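Local coordinates for enoyl-CoA hydratase/isomerase family protein (Mycobacterium tuberculosis, PDB 4FN7) that probably catalyses the hydration or isomerisation of enoyl-CoA thioesters in lipid metabolism, as other members of the crotonase superfamily do, at residues 62-67 and 133-138; 140-145 and 156-161; 48-53 and 190-195. All blocks are in the same frame, centred on the assembly; numbering follows the deposited sequence. Where two conformers were deposited one is given.

Contact 1 (62-67 and 133-138); sequences FDLKIL and IGMTIP
Met-135 reaches from the 133-138 loop to the start of helix 64-69 and meets Leu-64 and Leu-67, one helical turn apart. Its CB points toward the helix, and the chain beyond CG runs fully extended (chi2 176°, chi3 -178°), which carries the thioether the whole way across. CB and CG only bridge the distance. SD of Met-135 is the first atom to touch, lying 3.8 Å from Leu-67 CD1. CE goes deepest: this methyl of Met-135 sits 3.9 Å from Leu-67 CB and also 3.9 Å from Leu-64 CD1, so it rests against both leucines at once. Leu-64 CD1 has a second neighbour in Ile-133 CD1, at 4.2 Å. No hydrogen bond crosses, and the contact is a small apolar one near the surface. Helix 64-69 itself is started by Asp-63 at the N-cap, where OD1 accepts from Ile-66 N at 3.1 Å, approached from above the carboxylate plane. On the loop side, Ile-137 is tied through its backbone to Thr-206 and Arg-209 of the second subunit. The pairing joins a short helix following strand 48-52 to the loop before helix 139-148, within the crotonase fold.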
loop_
_atom_site.group_PDB
_atom_site.type_symbol
_atom_site.label_atom_id
_atom_site.label_comp_id
_atom_site.label_asym_id
_atom_site.label_seq_id
_atom_site.Cartn_x
_atom_site.Cartn_y
_atom_site.Cartn_z
ATOM N N PHE A 62 -25.523 4.220 -3.178
ATOM C CA PHE A 62 -26.456 5.341 -3.213
ATOM C C PHE A 62 -27.820 4.899 -3.736
ATOM O O PHE A 62 -27.964 3.811 -4.289
ATOM C CB PHE A 62 -25.930 6.460 -4.110
ATOM C CG PHE A 62 -24.765 7.221 -3.536
ATOM C CD1 PHE A 62 -23.541 7.250 -4.201
ATOM C CD2 PHE A 62 -24.895 7.932 -2.357
ATOM C CE1 PHE A 62 -22.470 7.964 -3.690
ATOM C CE2 PHE A 62 -23.825 8.651 -1.841
ATOM C CZ PHE A 62 -22.616 8.665 -2.507
ATOM N N ASP A 63 -28.813 5.763 -3.577
ATOM C CA ASP A 63 -30.114 5.561 -4.201
ATOM C C ASP A 63 -29.936 5.639 -5.709
ATOM O O ASP A 63 -29.749 6.721 -6.257
ATOM C CB ASP A 63 -31.090 6.640 -3.724
ATOM C CG ASP A 63 -32.487 6.460 -4.279
ATOM O OD1 ASP A 63 -32.624 6.082 -5.459
ATOM O OD2 ASP A 63 -33.452 6.705 -3.528
ATOM N N LEU A 64 -29.992 4.488 -6.375
ATOM C CA LEU A 64 -29.741 4.425 -7.812
ATOM C C LEU A 64 -30.783 5.210 -8.610
ATOM O O LEU A 64 -30.469 5.789 -9.647
ATOM C CB LEU A 64 -29.691 2.971 -8.289
ATOM C CG LEU A 64 -29.237 2.754 -9.735
ATOM C CD1 LEU A 64 -27.821 3.277 -9.948
ATOM C CD2 LEU A 64 -29.336 1.283 -10.121
ATOM N N LYS A 65 -32.018 5.230 -8.121
ATOM C CA LYS A 65 -33.081 5.985 -8.775
ATOM C C LYS A 65 -32.704 7.460 -8.890
ATOM O O LYS A 65 -32.890 8.079 -9.935
ATOM C CB LYS A 65 -34.402 5.828 -8.017
ATOM C CG LYS A 65 -34.885 4.389 -7.911
ATOM N N ILE A 66 -32.165 8.022 -7.813
ATOM C CA ILE A 66 -31.730 9.412 -7.836
ATOM C C ILE A 66 -30.552 9.603 -8.794
ATOM O O ILE A 66 -30.452 10.625 -9.470
ATOM C CB ILE A 66 -31.362 9.913 -6.422
ATOM C CG1 ILE A 66 -32.620 10.017 -5.556
ATOM C CG2 ILE A 66 -30.661 11.261 -6.493
ATOM C CD1 ILE A 66 -32.356 10.444 -4.121
ATOM N N LEU A 67 -29.667 8.612 -8.860
ATOM C CA LEU A 67 -28.507 8.687 -9.747
ATOM C C LEU A 67 -28.871 8.536 -11.223
ATOM O O LEU A 67 -28.500 9.367 -12.052
ATOM C CB LEU A 67 -27.467 7.634 -9.364
ATOM C CG LEU A 67 -26.611 7.947 -8.139
ATOM C CD1 LEU A 67 -25.561 6.866 -7.942
ATOM C CD2 LEU A 67 -25.957 9.313 -8.287
ATOM N N ILE A 133 -21.216 0.519 -14.539
ATOM C CA ILE A 133 -22.527 1.071 -14.876
ATOM C C ILE A 133 -22.477 2.518 -15.380
ATOM O O ILE A 133 -23.496 3.209 -15.413
ATOM C CB ILE A 133 -23.553 0.906 -13.723
ATOM C CG1 ILE A 133 -23.173 1.755 -12.508
ATOM C CG2 ILE A 133 -23.697 -0.567 -13.343
ATOM C CD1 ILE A 133 -24.226 1.758 -11.421
ATOM N N GLY A 134 -21.289 2.963 -15.786
ATOM C CA GLY A 134 -21.150 4.217 -16.508
ATOM C C GLY A 134 -20.886 5.463 -15.686
ATOM O O GLY A 134 -20.968 6.579 -16.199
ATOM N N MET A 135 -20.546 5.277 -14.415
ATOM C CA MET A 135 -20.286 6.406 -13.542
ATOM C C MET A 135 -18.798 6.570 -13.262
ATOM O O MET A 135 -18.094 5.611 -12.948
ATOM C CB MET A 135 -21.085 6.254 -12.249
ATOM C CG MET A 135 -22.573 6.078 -12.512
ATOM S SD MET A 135 -23.543 5.794 -11.027
ATOM C CE MET A 135 -25.178 5.594 -11.722
ATOM N N THR A 136 -18.316 7.797 -13.402
ATOM C CA THR A 136 -16.937 8.104 -13.041
ATOM C C THR A 136 -16.864 8.234 -11.520
ATOM O O THR A 136 -17.720 8.870 -10.907
ATOM C CB THR A 136 -16.463 9.398 -13.726
ATOM O OG1 THR A 136 -16.533 9.228 -15.149
ATOM C CG2 THR A 136 -15.028 9.746 -13.331
ATOM N N ILE A 137 -15.865 7.615 -10.901
ATOM C CA ILE A 137 -15.802 7.628 -9.441
ATOM C C ILE A 137 -15.446 9.023 -8.933
ATOM O O ILE A 137 -14.443 9.604 -9.355
ATOM C CB ILE A 137 -14.791 6.613 -8.897
ATOM C CG1 ILE A 137 -15.130 5.201 -9.379
ATOM C CG2 ILE A 137 -14.794 6.658 -7.373
ATOM C CD1 ILE A 137 -14.169 4.128 -8.875
ATOM N N PRO A 138 -16.269 9.571 -8.021
ATOM C CA PRO A 138 -15.960 10.884 -7.446
ATOM C C PRO A 138 -14.626 10.907 -6.710
ATOM O O PRO A 138 -14.207 9.899 -6.124
ATOM C CB PRO A 138 -17.108 11.107 -6.458
ATOM C CG PRO A 138 -18.243 10.333 -7.039
ATOM C CD PRO A 138 -17.594 9.090 -7.590
#

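Contact 2 (140-145 and 156-161); sequences AALEIM and QATGLA
Leu-142 and Met-145 of helix 139-148 pack on Thr-158 of helix 151-159, forming the apolar seam of a helix pair joined by a short connection in the crotonase fold. Two methyl contacts carry it, both made by Thr-158 CG2. Leu-142 CD2 lies 3.5 Å from Thr-158 CG2, the two side chains crossing at about a right angle, and the same CD2 is 4.0 Å from Thr-158 CB. Met-145 comes past Thr-158 in the opposite direction, and the bend at its last torsion (chi3 -68°) turns CE in to 3.7 Å from Thr-158 CG2. The sulfur makes a looser contact, with Met-145 SD 4.5 Å from Ala-157 CB. No hydrogen bond crosses between the segments. Thr-158 OG1 is hydrogen-bonded to Tyr-154 O and Gln-155 O of its own helix, so the hydroxyl is satisfied locally while the methyl faces the neighbouring helix. Gly-159 O and Gln-156 NE2 bond to the second subunit, at His-203 ND1 and at His-117 ND1 and Asp-116 O respectively, which places helix 151-159 at the trimer interface. Backbone bonding slackens as this helix ends: Ala-161 N reaches Thr-158 O at 3.4 Å, a weak bond.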
loop_
_atom_site.group_PDB
_atom_site.type_symbol
_atom_site.label_atom_id
_atom_site.label_comp_id
_atom_site.label_asym_id
_atom_site.label_seq_id
_atom_site.Cartn_x
_atom_site.Cartn_y
_atom_site.Cartn_z
ATOM N N ALA A 140 -13.851 12.189 -3.868
ATOM C CA ALA A 140 -13.961 11.853 -2.449
ATOM C C ALA A 140 -13.971 10.340 -2.240
ATOM O O ALA A 140 -13.373 9.833 -1.291
ATOM C CB ALA A 140 -15.190 12.503 -1.816
ATOM N N ALA A 141 -14.650 9.621 -3.131
ATOM C CA ALA A 141 -14.711 8.164 -3.057
ATOM C C ALA A 141 -13.349 7.548 -3.325
ATOM O O ALA A 141 -12.939 6.595 -2.656
ATOM C CB ALA A 141 -15.736 7.624 -4.046
ATOM N N LEU A 142 -12.652 8.083 -4.323
ATOM C CA LEU A 142 -11.296 7.628 -4.602
ATOM C C LEU A 142 -10.402 7.758 -3.369
ATOM O O LEU A 142 -9.641 6.852 -3.046
ATOM C CB LEU A 142 -10.693 8.390 -5.791
ATOM C CG LEU A 142 -11.321 8.090 -7.156
ATOM C CD1 LEU A 142 -10.761 9.030 -8.218
ATOM C CD2 LEU A 142 -11.081 6.644 -7.547
ATOM N N GLU A 143 -10.506 8.885 -2.678
ATOM C CA GLU A 143 -9.668 9.121 -1.507
ATOM C C GLU A 143 -9.992 8.148 -0.369
ATOM O O GLU A 143 -9.092 7.680 0.334
ATOM C CB GLU A 143 -9.796 10.573 -1.058
ATOM C CG GLU A 143 -9.274 11.561 -2.101
ATOM C CD GLU A 143 -7.758 11.497 -2.282
ATOM O OE1 GLU A 143 -7.060 11.000 -1.374
ATOM O OE2 GLU A 143 -7.257 11.949 -3.335
ATOM N N ILE A 144 -11.274 7.832 -0.200
ATOM C CA ILE A 144 -11.679 6.851 0.806
ATOM C C ILE A 144 -11.044 5.497 0.488
ATOM O O ILE A 144 -10.463 4.850 1.357
ATOM C CB ILE A 144 -13.214 6.735 0.889
ATOM C CG1 ILE A 144 -13.792 8.041 1.442
ATOM C CG2 ILE A 144 -13.613 5.566 1.777
ATOM C CD1 ILE A 144 -15.279 8.192 1.225
ATOM N N MET A 145 -11.135 5.069 -0.765
ATOM C CA MET A 145 -10.565 3.778 -1.139
ATOM C C MET A 145 -9.049 3.779 -1.056
ATOM O O MET A 145 -8.441 2.795 -0.617
ATOM C CB MET A 145 -11.027 3.356 -2.531
ATOM C CG MET A 145 -12.415 2.766 -2.500
ATOM S SD MET A 145 -12.922 2.148 -4.097
ATOM C CE MET A 145 -13.026 3.662 -4.905
ATOM N N GLN A 156 -7.281 -1.714 -9.469
ATOM C CA GLN A 156 -8.296 -2.593 -10.045
ATOM C C GLN A 156 -9.694 -2.276 -9.534
ATOM O O GLN A 156 -10.674 -2.407 -10.272
ATOM C CB GLN A 156 -7.960 -4.054 -9.783
ATOM C CG GLN A 156 -6.609 -4.441 -10.363
ATOM C CD GLN A 156 -6.594 -5.849 -10.908
ATOM O OE1 GLN A 156 -6.948 -6.792 -10.206
ATOM N NE2 GLN A 156 -6.197 -6.000 -12.174
ATOM N N ALA A 157 -9.789 -1.862 -8.270
ATOM C CA ALA A 157 -11.089 -1.566 -7.663
ATOM C C ALA A 157 -11.755 -0.394 -8.357
ATOM O O ALA A 157 -12.984 -0.312 -8.437
ATOM C CB ALA A 157 -10.922 -1.260 -6.182
ATOM N N THR A 158 -10.930 0.526 -8.834
ATOM C CA THR A 158 -11.431 1.764 -9.411
ATOM C C THR A 158 -11.697 1.619 -10.916
ATOM O O THR A 158 -12.849 1.499 -11.332
ATOM C CB THR A 158 -10.504 2.951 -9.077
ATOM O OG1 THR A 158 -9.174 2.684 -9.545
ATOM C CG2 THR A 158 -10.461 3.173 -7.560
ATOM N N GLY A 159 -10.638 1.585 -11.722
ATOM C CA GLY A 159 -10.784 1.538 -13.170
ATOM C C GLY A 159 -11.438 0.279 -13.708
ATOM O O GLY A 159 -12.052 0.301 -14.780
ATOM N N LEU A 160 -11.316 -0.833 -12.989
ATOM C CA LEU A 160 -11.872 -2.095 -13.478
ATOM C C LEU A 160 -13.091 -2.571 -12.692
ATOM O O LEU A 160 -13.611 -3.648 -12.962
ATOM C CB LEU A 160 -10.810 -3.195 -13.490
ATOM C CG LEU A 160 -9.586 -2.948 -14.379
ATOM C CD1 LEU A 160 -8.626 -4.108 -14.248
ATOM C CD2 LEU A 160 -9.978 -2.722 -15.852
ATOM N N ALA A 161 -13.535 -1.782 -11.712
ATOM C CA ALA A 161 -14.703 -2.141 -10.906
ATOM C C ALA A 161 -14.576 -3.560 -10.354
ATOM O O ALA A 161 -15.546 -4.316 -10.320
ATOM C CB ALA A 161 -15.983 -1.991 -11.732
#

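Contact 3 (48-53 and 190-195); sequences ALVITG and EAAREF
Phe-195 and Ala-192 both point from helix 184-195 toward strand 48-52, but the ring stops short of the strand and the alanine does the touching. Over one face of the Phe-195 ring lies Ala-191 O, from the preceding turn of the same helix, 3.1 Å above the ring plane and offset toward the rim; this oxygen also accepts from Phe-195 N. Beyond the two segments the ring pairs edge-to-face with His-117, its side chain touches Val-97 and Pro-95, and Leu-160 of the third subunit packs on it. This is the helix-on-sheet layering of the crotonase fold: the helix lies over the parallel part of the larger sheet and runs nearly antiparallel to the strand, at 163°, with the short axes 7.9 Å apart at closest approach.

Ala-192 CB sits over the strand between two residues that point the same way. Ala-48 CB is 4.0 Å from Ala-192 CB and 3.5 Å from Ala-192 O. Small residues on both sides let the backbones come close, with Ala-48 CA only 5.7 Å from Ala-192 CA. Leu-49, between Ala-48 and Val-50, turns its side chain to the other face of the sheet, where it meets Leu-89 of helix 73-90. Ile-13 and Val-97, on the neighbouring strands, also touch Ala-192. Val-50 supplies the other side-chain contact: its first torsion (chi1 173°) sets CG2 anti to the carbonyl carbon, beside the backbone N, and there Val-50 CG2 rests 3.5 Å from Ala-192 CB.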
loop_
_atom_site.group_PDB
_atom_site.type_symbol
_atom_site.label_atom_id
_atom_site.label_comp_id
_atom_site.label_asym_id
_atom_site.label_seq_id
_atom_site.Cartn_x
_atom_site.Cartn_y
_atom_site.Cartn_z
ATOM N N ALA A 48 -17.533 2.789 21.825
ATOM C CA ALA A 48 -17.283 2.414 20.437
ATOM C C ALA A 48 -18.605 2.257 19.696
ATOM O O ALA A 48 -19.658 2.102 20.317
ATOM C CB ALA A 48 -16.470 1.129 20.362
ATOM N N LEU A 49 -18.541 2.331 18.366
ATOM C CA LEU A 49 -19.712 2.142 17.515
ATOM C C LEU A 49 -19.575 0.847 16.751
ATOM O O LEU A 49 -18.478 0.502 16.304
ATOM C CB LEU A 49 -19.825 3.231 16.447
ATOM C CG LEU A 49 -19.840 4.724 16.711
ATOM C CD1 LEU A 49 -20.224 5.434 15.425
ATOM C CD2 LEU A 49 -20.825 5.036 17.804
ATOM N N VAL A 50 -20.695 0.165 16.577
ATOM C CA VAL A 50 -20.819 -0.907 15.608
ATOM C C VAL A 50 -21.898 -0.495 14.624
ATOM O O VAL A 50 -22.994 -0.105 15.020
ATOM C CB VAL A 50 -21.233 -2.220 16.275
ATOM C CG1 VAL A 50 -21.527 -3.283 15.218
ATOM C CG2 VAL A 50 -20.160 -2.685 17.236
ATOM N N ILE A 51 -21.576 -0.561 13.338
ATOM C CA ILE A 51 -22.550 -0.291 12.287
ATOM C C ILE A 51 -22.754 -1.561 11.471
ATOM O O ILE A 51 -21.786 -2.157 10.989
ATOM C CB ILE A 51 -22.101 0.877 11.379
ATOM C CG1 ILE A 51 -22.066 2.177 12.194
ATOM C CG2 ILE A 51 -23.040 1.019 10.187
ATOM C CD1 ILE A 51 -21.364 3.322 11.496
ATOM N N THR A 52 -24.009 -1.972 11.317
ATOM C CA THR A 52 -24.330 -3.201 10.596
ATOM C C THR A 52 -25.275 -2.926 9.439
ATOM O O THR A 52 -25.901 -1.866 9.379
ATOM C CB THR A 52 -25.030 -4.246 11.506
ATOM O OG1 THR A 52 -26.454 -4.048 11.484
ATOM C CG2 THR A 52 -24.522 -4.165 12.952
ATOM N N GLY A 53 -25.371 -3.890 8.526
ATOM C CA GLY A 53 -26.430 -3.900 7.533
ATOM C C GLY A 53 -27.567 -4.805 7.976
ATOM O O GLY A 53 -27.803 -4.994 9.180
ATOM N N GLU A 190 -17.877 -7.778 19.801
ATOM C CA GLU A 190 -16.766 -8.201 20.649
ATOM C C GLU A 190 -15.542 -7.320 20.388
ATOM O O GLU A 190 -14.891 -6.843 21.320
ATOM C CB GLU A 190 -16.428 -9.673 20.394
ATOM C CG GLU A 190 -15.362 -10.240 21.312
ATOM C CD GLU A 190 -15.096 -11.710 21.049
ATOM O OE1 GLU A 190 -14.814 -12.069 19.886
ATOM O OE2 GLU A 190 -15.177 -12.513 22.002
ATOM N N ALA A 191 -15.238 -7.098 19.112
ATOM C CA ALA A 191 -14.096 -6.279 18.735
ATOM C C ALA A 191 -14.285 -4.842 19.224
ATOM O O ALA A 191 -13.358 -4.241 19.767
ATOM C CB ALA A 191 -13.889 -6.315 17.223
ATOM N N ALA A 192 -15.486 -4.301 19.033
ATOM C CA ALA A 192 -15.796 -2.957 19.507
ATOM C C ALA A 192 -15.578 -2.831 21.021
ATOM O O ALA A 192 -14.986 -1.855 21.485
ATOM C CB ALA A 192 -17.213 -2.574 19.131
ATOM N N ARG A 193 -16.026 -3.827 21.786
ATOM C CA ARG A 193 -15.838 -3.792 23.230
ATOM C C ARG A 193 -14.354 -3.820 23.591
ATOM O O ARG A 193 -13.933 -3.140 24.527
ATOM C CB ARG A 193 -16.623 -4.917 23.915
ATOM C CG ARG A 193 -18.134 -4.697 23.873
ATOM C CD ARG A 193 -18.894 -5.774 24.633
ATOM N NE ARG A 193 -20.307 -5.433 24.783
ATOM C CZ ARG A 193 -21.281 -5.900 24.010
ATOM N NH1 ARG A 193 -21.004 -6.741 23.026
ATOM N NH2 ARG A 193 -22.536 -5.531 24.227
ATOM N N GLU A 194 -13.562 -4.581 22.834
ATOM C CA GLU A 194 -12.115 -4.594 23.024
ATOM C C GLU A 194 -11.504 -3.218 22.743
ATOM O O GLU A 194 -10.721 -2.696 23.542
ATOM C CB GLU A 194 -11.461 -5.655 22.132
ATOM C CG GLU A 194 -9.941 -5.669 22.181
ATOM C CD GLU A 194 -9.330 -6.481 21.053
ATOM O OE1 GLU A 194 -10.092 -7.139 20.315
ATOM O OE2 GLU A 194 -8.090 -6.453 20.901
ATOM N N PHE A 195 -11.856 -2.624 21.607
ATOM C CA PHE A 195 -11.278 -1.334 21.232
ATOM C C PHE A 195 -11.703 -0.207 22.174
ATOM O O PHE A 195 -10.981 0.774 22.340
ATOM C CB PHE A 195 -11.619 -0.982 19.779
ATOM C CG PHE A 195 -11.163 -2.008 18.777
ATOM C CD1 PHE A 195 -9.953 -2.674 18.923
ATOM C CD2 PHE A 195 -11.963 -2.315 17.691
ATOM C CE1 PHE A 195 -9.551 -3.617 17.987
ATOM C CE2 PHE A 195 -11.569 -3.255 16.759
ATOM C CZ PHE A 195 -10.363 -3.906 16.901
#

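How the contacts relate
Coming from the N terminus, the first segment of any contact is strand 48-52, whose partner is helix 184-195, so contact 3 closes the longest loop and encloses the other two. Within it, contact 1 is the first to close, joining helix 64-69 to the loop before helix 139-148, and contact 2 then pairs that helix with helix 151-159. Contacts 1 and 2 follow in series, without crossing, and meet through Ile-137, whose CD1 lies 3.7 Å from Thr-158 CA. Both border the second subunit. Contact 3 stands on the opposite side of the chain's centre, its centre about 29 Å from that of contact 1 and about 25 Å from that of contact 2.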